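Local coordinates for ABC transporter substrate-binding protein-branched chain amino acid transport (Streptococcus pneumoniae, PDB 4GNR), which probably binds branched-chain amino acids outside the cell and delivers them to an ABC transporter, and is seen here holding isoleucine, at residues N214-G218 with M219-K223; N69-Q73 with S74-A78. All coordinates share one frame; numbering follows the deposited sequence. Where two conformers were deposited one is given.

Contact 1: residues N214-G218 with M219-K223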
ATOM      1  N   ASN A 214     -11.816  -3.053  16.990  0.50  9.57           N
ATOM      2  CA  ASN A 214     -12.360  -4.108  17.821  0.50  9.90           C
ATOM      3  C   ASN A 214     -12.722  -3.634  19.227  0.50  9.78           C
ATOM      4  O   ASN A 214     -13.801  -3.910  19.769  0.50 10.79           O
ATOM      5  CB  ASN A 214     -11.322  -5.204  17.958  0.50  9.72           C
ATOM      6  CG  ASN A 214     -11.829  -6.330  18.783  0.50 10.81           C
ATOM      7  OD1 ASN A 214     -11.555  -6.377  19.968  0.50 12.30           O
ATOM      8  ND2 ASN A 214     -12.719  -7.132  18.222  0.50 11.79           N
ATOM      9  N   GLN A 215     -11.754  -2.973  19.838  1.00  9.12           N
ATOM     10  CA  GLN A 215     -11.909  -2.448  21.195  1.00  9.26           C
ATOM     11  C   GLN A 215     -12.835  -1.233  21.283  1.00  9.41           C
ATOM     12  O   GLN A 215     -13.592  -1.084  22.256  1.00 10.01           O
ATOM     13  CB  GLN A 215     -10.547  -2.183  21.809  1.00  9.18           C
ATOM     14  CG  GLN A 215      -9.787  -3.490  22.047  1.00  9.57           C
ATOM     15  CD  GLN A 215      -8.355  -3.324  22.514  1.00  9.67           C
ATOM     16  OE1 GLN A 215      -8.053  -2.480  23.351  1.00 10.33           O
ATOM     17  NE2 GLN A 215      -7.464  -4.184  21.992  1.00 10.37           N
ATOM     18  N   ALA A 216     -12.789  -0.366  20.285  1.00  9.54           N
ATOM     19  CA  ALA A 216     -13.647   0.825  20.269  1.00  9.72           C
ATOM     20  C   ALA A 216     -15.106   0.409  20.196  1.00  9.51           C
ATOM     21  O   ALA A 216     -15.939   0.830  21.010  1.00 10.06           O
ATOM     22  CB  ALA A 216     -13.277   1.755  19.103  1.00 10.12           C
ATOM     23  N   ARG A 217     -15.410  -0.420  19.216  1.00 10.04           N
ATOM     24  CA  ARG A 217     -16.781  -0.898  19.033  1.00 10.79           C
ATOM     25  C   ARG A 217     -17.214  -1.705  20.261  1.00 10.60           C
ATOM     26  O   ARG A 217     -18.354  -1.602  20.720  1.00 11.69           O
ATOM     27  CB  ARG A 217     -16.825  -1.708  17.745  1.00 11.60           C
ATOM     28  CG  ARG A 217     -16.461  -0.902  16.482  1.00 12.55           C
ATOM     29  CD  ARG A 217     -17.630  -0.091  15.985  1.00 13.90           C
ATOM     30  NE  ARG A 217     -17.314   0.679  14.755  1.00 12.47           N
ATOM     31  CZ  ARG A 217     -17.003   1.979  14.675  1.00 10.46           C
ATOM     32  NH1 ARG A 217     -16.911   2.732  15.756  1.00 11.20           N
ATOM     33  NH2 ARG A 217     -16.826   2.533  13.490  1.00  9.90           N
ATOM     34  N   GLY A 218     -16.286  -2.484  20.818  1.00 10.38           N
ATOM     35  CA  GLY A 218     -16.589  -3.294  22.005  1.00 11.03           C
ATOM     36  C   GLY A 218     -17.019  -2.447  23.194  1.00 11.11           C
ATOM     37  O   GLY A 218     -17.843  -2.870  24.007  1.00 12.22           O
ATOM     38  N   MET A 219     -16.448  -1.262  23.332  1.00 11.63           N
ATOM     39  CA  MET A 219     -16.837  -0.399  24.438  1.00 12.58           C
ATOM     40  C   MET A 219     -17.936   0.606  24.071  1.00 12.29           C
ATOM     41  O   MET A 219     -18.209   1.549  24.818  1.00 15.26           O
ATOM     42  CB  MET A 219     -15.674   0.267  25.145  1.00 14.19           C
ATOM     43  CG  MET A 219     -14.990   1.283  24.324  1.00 13.53           C
ATOM     44  SD  MET A 219     -13.746   2.228  25.269  1.00 15.80           S
ATOM     45  CE  MET A 219     -12.574   0.940  25.636  1.00 17.22           C
ATOM     46  N   GLY A 220     -18.596   0.393  22.941  1.00 12.24           N
ATOM     47  CA  GLY A 220     -19.720   1.259  22.582  1.00 12.68           C
ATOM     48  C   GLY A 220     -19.497   2.482  21.749  1.00 12.80           C
ATOM     49  O   GLY A 220     -20.381   3.331  21.662  1.00 15.24           O
ATOM     50  N   ILE A 221     -18.300   2.607  21.200  1.00 11.88           N
ATOM     51  CA  ILE A 221     -18.002   3.731  20.301  1.00 12.13           C
ATOM     52  C   ILE A 221     -18.415   3.250  18.913  1.00 11.57           C
ATOM     53  O   ILE A 221     -17.823   2.318  18.371  1.00 12.58           O
ATOM     54  CB  ILE A 221     -16.541   4.083  20.309  1.00 12.08           C
ATOM     55  CG1 ILE A 221     -16.125   4.585  21.691  1.00 13.02           C
ATOM     56  CG2 ILE A 221     -16.252   5.153  19.247  1.00 14.48           C
ATOM     57  CD1 ILE A 221     -14.627   4.741  21.853  1.00 15.17           C
ATOM     58  N   ASP A 222     -19.433   3.913  18.362  1.00 12.44           N
ATOM     59  CA  ASP A 222     -20.021   3.571  17.054  1.00 12.81           C
ATOM     60  C   ASP A 222     -19.738   4.515  15.907  1.00 11.22           C
ATOM     61  O   ASP A 222     -20.012   4.191  14.747  1.00 12.64           O
ATOM     62  CB  ASP A 222     -21.546   3.467  17.218  1.00 14.13           C
ATOM     63  CG  ASP A 222     -21.939   2.352  18.115  1.00 18.62           C
ATOM     64  OD1 ASP A 222     -21.147   1.395  18.202  1.00 22.38           O
ATOM     65  OD2 ASP A 222     -23.032   2.426  18.713  1.00 21.99           O
ATOM     66  N   LYS A 223     -19.211   5.684  16.221  1.00 11.08           N
ATOM     67  CA  LYS A 223     -18.929   6.705  15.216  1.00 10.42           C
ATOM     68  C   LYS A 223     -17.918   6.218  14.171  1.00 10.21           C
ATOM     69  O   LYS A 223     -17.140   5.288  14.403  1.00 10.63           O
ATOM     70  CB  LYS A 223     -18.423   7.999  15.863  1.00 11.01           C
ATOM     71  CG  LYS A 223     -19.489   8.863  16.561  1.00 13.58           C
ATOM     72  CD  LYS A 223     -20.525   9.475  15.575  1.00 13.64           C
ATOM     73  CE  LYS A 223     -21.561  10.331  16.238  1.00 17.20           C
ATOM     74  NZ  LYS A 223     -22.511  10.867  15.224  1.00 19.13           N
TER
HETATM   75  O   HOH W   1     -20.771  -0.895  19.548  1.00 27.38           O
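The guanidinium of Arg217 has Asp222 O over one face, 3.4 Å above its plane and nearer the border of the group than its middle, while at its edge Ile221 O lies in plane, 2.8 Å from Arg217 NH1. NH1 and NH2 of Arg217 also close end-on upon Lys223 O, each at 2.9 Å and both from the same face of that carbonyl's plane. This arginine therefore gathers two carbonyls of the chain, those of Ile221 and Lys223, just beyond a Schellman motif, the classic C-terminal ending of helix 206-218. Its defining pair of bonds runs from Ile221 N to Ala216 O (3.0 Å) and from Gly220 N to Arg217 O (3.0 Å), with Gly220, at a phi of 91°, as the C-prime residue. The arginine chain turns about its CB-CG bond (chi2 -81°), which carries the guanidinium along the departing loop. A further partner outside, Ser246 O, binds NH2, and Ile225 of the next strand touches the arginine side chain. On the buried side Ala216 CB meets Ile221 CB at 4.2 Å, an apolar contact beneath the polar turn. Met219 CG sits near the carbonyl oxygens of Gln215 and Ala216, and its side chain continues onto Leu189 of helix 186-193. At the outer side one water donates to both Arg217 O and Asp222 OD1, the latter at 2.7 Å.

Contact 2: residues N69-Q73 with S74-A78; sequences NLVTQ and SKVSA
The C-terminal end of helix 60-72 and the turn that leads from it toward strand 78-80 meet here, with Leu70 and Val76 packed across the bend and Leu70 O lying beside both methyls of Val76. Val76 N donates to Leu70 O at 3.0 Å in an almost straight bond (178° at the hydrogen), a bond between residues six apart in sequence, wider than the i to i+4 step of the helix. Ser74 N reaches back to Asn69 O, also at 3.0 Å, and that oxygen takes a second bond from Gln73 N, so two successive amides share one acceptor as the helical pattern gives way. Lys75 then leaves helical geometry with positive phi (57°). This is the helix-to-strand half of a beta-alpha-beta crossover, the repeating architecture of periplasmic binding proteins: helix 60-72 connects strands 48-55 and 78-80, which have strand 7-14 between them in the parallel sheet. The apolar side of the turn is made by the methyl Val76 CG2, 4.1 Å from Leu70 CB, and by Val76 CG1 near Leu70 CD2. With CG2 set between the backbone N and the carbonyl carbon of Val76, it lies against the helix and also approaches Val71 CG1. Leu70 continues inward onto Val52 and Lys54 of strand 48-55. On the outer side, Lys75 runs extended to CE and then bends (chi4 58°), which brings its ammonium NZ to 2.7 Å from Thr72 O, at the C-terminal end of the helix, where the partial negative charge would probably suit an ammonium group.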
ATOM      1  N   ASN A  69      21.863  -8.932  -1.142  0.50  8.53           N
ATOM      2  CA  ASN A  69      22.026 -10.281  -1.646  0.50  8.94           C
ATOM      3  C   ASN A  69      21.371 -10.441  -3.028  0.50  8.50           C
ATOM      4  O   ASN A  69      21.992 -10.997  -3.936  0.50  8.56           O
ATOM      5  CB  ASN A  69      21.566 -11.277  -0.588  0.50 10.22           C
ATOM      6  CG  ASN A  69      22.376 -11.168   0.725  0.50 11.94           C
ATOM      7  OD1 ASN A  69      23.449 -10.549   0.801  0.50 13.82           O
ATOM      8  ND2 ASN A  69      21.847 -11.805   1.761  0.50 15.12           N
ATOM      9  N   LEU A  70      20.159  -9.895  -3.217  1.00  8.18           N
ATOM     10  CA  LEU A  70      19.491  -9.988  -4.514  1.00  7.92           C
ATOM     11  C   LEU A  70      20.329  -9.387  -5.648  1.00  7.55           C
ATOM     12  O   LEU A  70      20.417  -9.958  -6.739  1.00  8.35           O
ATOM     13  CB  LEU A  70      18.127  -9.280  -4.505  1.00  7.29           C
ATOM     14  CG  LEU A  70      16.980 -10.017  -3.820  1.00  7.06           C
ATOM     15  CD1 LEU A  70      15.754  -9.120  -3.702  1.00  7.80           C
ATOM     16  CD2 LEU A  70      16.634 -11.307  -4.579  1.00  8.93           C
ATOM     17  N   VAL A  71      20.906  -8.216  -5.406  1.00  7.98           N
ATOM     18  CA  VAL A  71      21.600  -7.513  -6.477  1.00  8.21           C
ATOM     19  C   VAL A  71      23.039  -7.923  -6.696  1.00  9.18           C
ATOM     20  O   VAL A  71      23.560  -7.736  -7.786  1.00 10.89           O
ATOM     21  CB  VAL A  71      21.461  -5.959  -6.334  1.00  8.42           C
ATOM     22  CG1 VAL A  71      19.973  -5.564  -6.279  1.00  9.22           C
ATOM     23  CG2 VAL A  71      22.217  -5.388  -5.154  1.00  9.83           C
ATOM     24  N   THR A  72      23.692  -8.474  -5.676  1.00  8.90           N
ATOM     25  CA  THR A  72      25.102  -8.859  -5.800  1.00 10.09           C
ATOM     26  C   THR A  72      25.366 -10.363  -5.834  1.00 10.39           C
ATOM     27  O   THR A  72      26.376 -10.770  -6.346  1.00 12.55           O
ATOM     28  CB  THR A  72      25.972  -8.298  -4.645  1.00 11.18           C
ATOM     29  OG1 THR A  72      25.627  -8.936  -3.412  1.00 12.67           O
ATOM     30  CG2 THR A  72      25.897  -6.799  -4.549  1.00 13.76           C
ATOM     31  N   GLN A  73      24.532 -11.173  -5.205  1.00 11.40           N
ATOM     32  CA  GLN A  73      24.732 -12.639  -5.159  1.00 12.05           C
ATOM     33  C   GLN A  73      23.856 -13.288  -6.216  1.00 11.55           C
ATOM     34  O   GLN A  73      24.307 -14.014  -7.082  1.00 12.57           O
ATOM     35  CB  GLN A  73      24.416 -13.185  -3.760  1.00 13.31           C
ATOM     36  CG  GLN A  73      25.307 -12.639  -2.668  1.00 15.52           C
ATOM     37  CD  GLN A  73      26.709 -13.206  -2.720  1.00 18.62           C
ATOM     38  OE1 GLN A  73      26.982 -14.226  -3.362  1.00 19.49           O
ATOM     39  NE2 GLN A  73      27.603 -12.585  -1.961  1.00 23.64           N
ATOM     40  N   SER A  74      22.574 -12.981  -6.147  1.00 11.46           N
ATOM     41  CA  SER A  74      21.612 -13.479  -7.124  1.00 11.25           C
ATOM     42  C   SER A  74      21.755 -12.734  -8.471  1.00  9.98           C
ATOM     43  O   SER A  74      21.332 -13.200  -9.502  1.00 11.73           O
ATOM     44  CB  SER A  74      20.185 -13.308  -6.621  1.00 12.02           C
ATOM     45  OG  SER A  74      19.947 -14.034  -5.418  1.00 16.72           O
ATOM     46  N   LYS A  75      22.289 -11.541  -8.410  1.00  9.51           N
ATOM     47  CA  LYS A  75      22.527 -10.721  -9.583  1.00  9.65           C
ATOM     48  C   LYS A  75      21.251 -10.463 -10.417  1.00  9.25           C
ATOM     49  O   LYS A  75      21.217 -10.538 -11.651  1.00 10.81           O
ATOM     50  CB  LYS A  75      23.706 -11.254 -10.366  1.00 10.55           C
ATOM     51  CG  LYS A  75      24.978 -11.132  -9.533  1.00 10.52           C
ATOM     52  CD  LYS A  75      26.141 -11.552 -10.355  1.00 11.96           C
ATOM     53  CE  LYS A  75      27.467 -11.345  -9.675  1.00 15.75           C
ATOM     54  NZ  LYS A  75      27.687 -12.025  -8.376  1.00 18.19           N
ATOM     55  N   VAL A  76      20.186 -10.108  -9.711  1.00  8.36           N
ATOM     56  CA  VAL A  76      18.922  -9.814 -10.398  1.00  8.49           C
ATOM     57  C   VAL A  76      19.028  -8.481 -11.160  1.00  8.61           C
ATOM     58  O   VAL A  76      19.824  -7.594 -10.852  1.00  9.46           O
ATOM     59  CB  VAL A  76      17.690  -9.787  -9.433  1.00  8.04           C
ATOM     60  CG1 VAL A  76      17.600 -11.083  -8.659  1.00  9.30           C
ATOM     61  CG2 VAL A  76      17.726  -8.582  -8.499  1.00  8.65           C
ATOM     62  N   SER A  77      18.151  -8.335 -12.142  1.00  8.71           N
ATOM     63  CA  SER A  77      18.128  -7.130 -12.998  1.00  8.50           C
ATOM     64  C   SER A  77      17.187  -6.026 -12.534  1.00  8.10           C
ATOM     65  O   SER A  77      17.310  -4.885 -12.999  1.00  9.08           O
ATOM     66  CB  SER A  77      17.786  -7.514 -14.435  1.00 10.37           C
ATOM     67  OG  SER A  77      18.796  -8.350 -14.982  1.00 12.05           O
ATOM     68  N   ALA A  78      16.247  -6.368 -11.646  1.00  7.26           N
ATOM     69  CA  ALA A  78      15.270  -5.427 -11.091  1.00  6.88           C
ATOM     70  C   ALA A  78      14.720  -6.048  -9.814  1.00  6.45           C
ATOM     71  O   ALA A  78      14.734  -7.280  -9.694  1.00  7.25           O
ATOM     72  CB  ALA A  78      14.135  -5.182 -12.078  1.00  8.51           C
TER
HETATM   73  O   HOH W   2      23.325 -15.858  -9.143  1.00 18.70           O

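Contacts 1 and 2 solve the same problem twice, the exit of a helix toward a strand with parallel neighbours, with different chemistry. Both use a residue of positive phi, a glycine in 219-223 and a lysine in 74-78, and both bring a basic side chain to the backbone, an arginine reaching several carbonyls in one and a lysine reaching a single carbonyl in the other. They lie on opposite sides of the chain's centre, with centres about 48 Å apart and nearest atoms about 35 Å apart, and they adjoin different sheets. Neither contains a residue of the isoleucine pocket, to which residues such as Ser85 and Asp229 belong, each soon after the strand that its contact leads into.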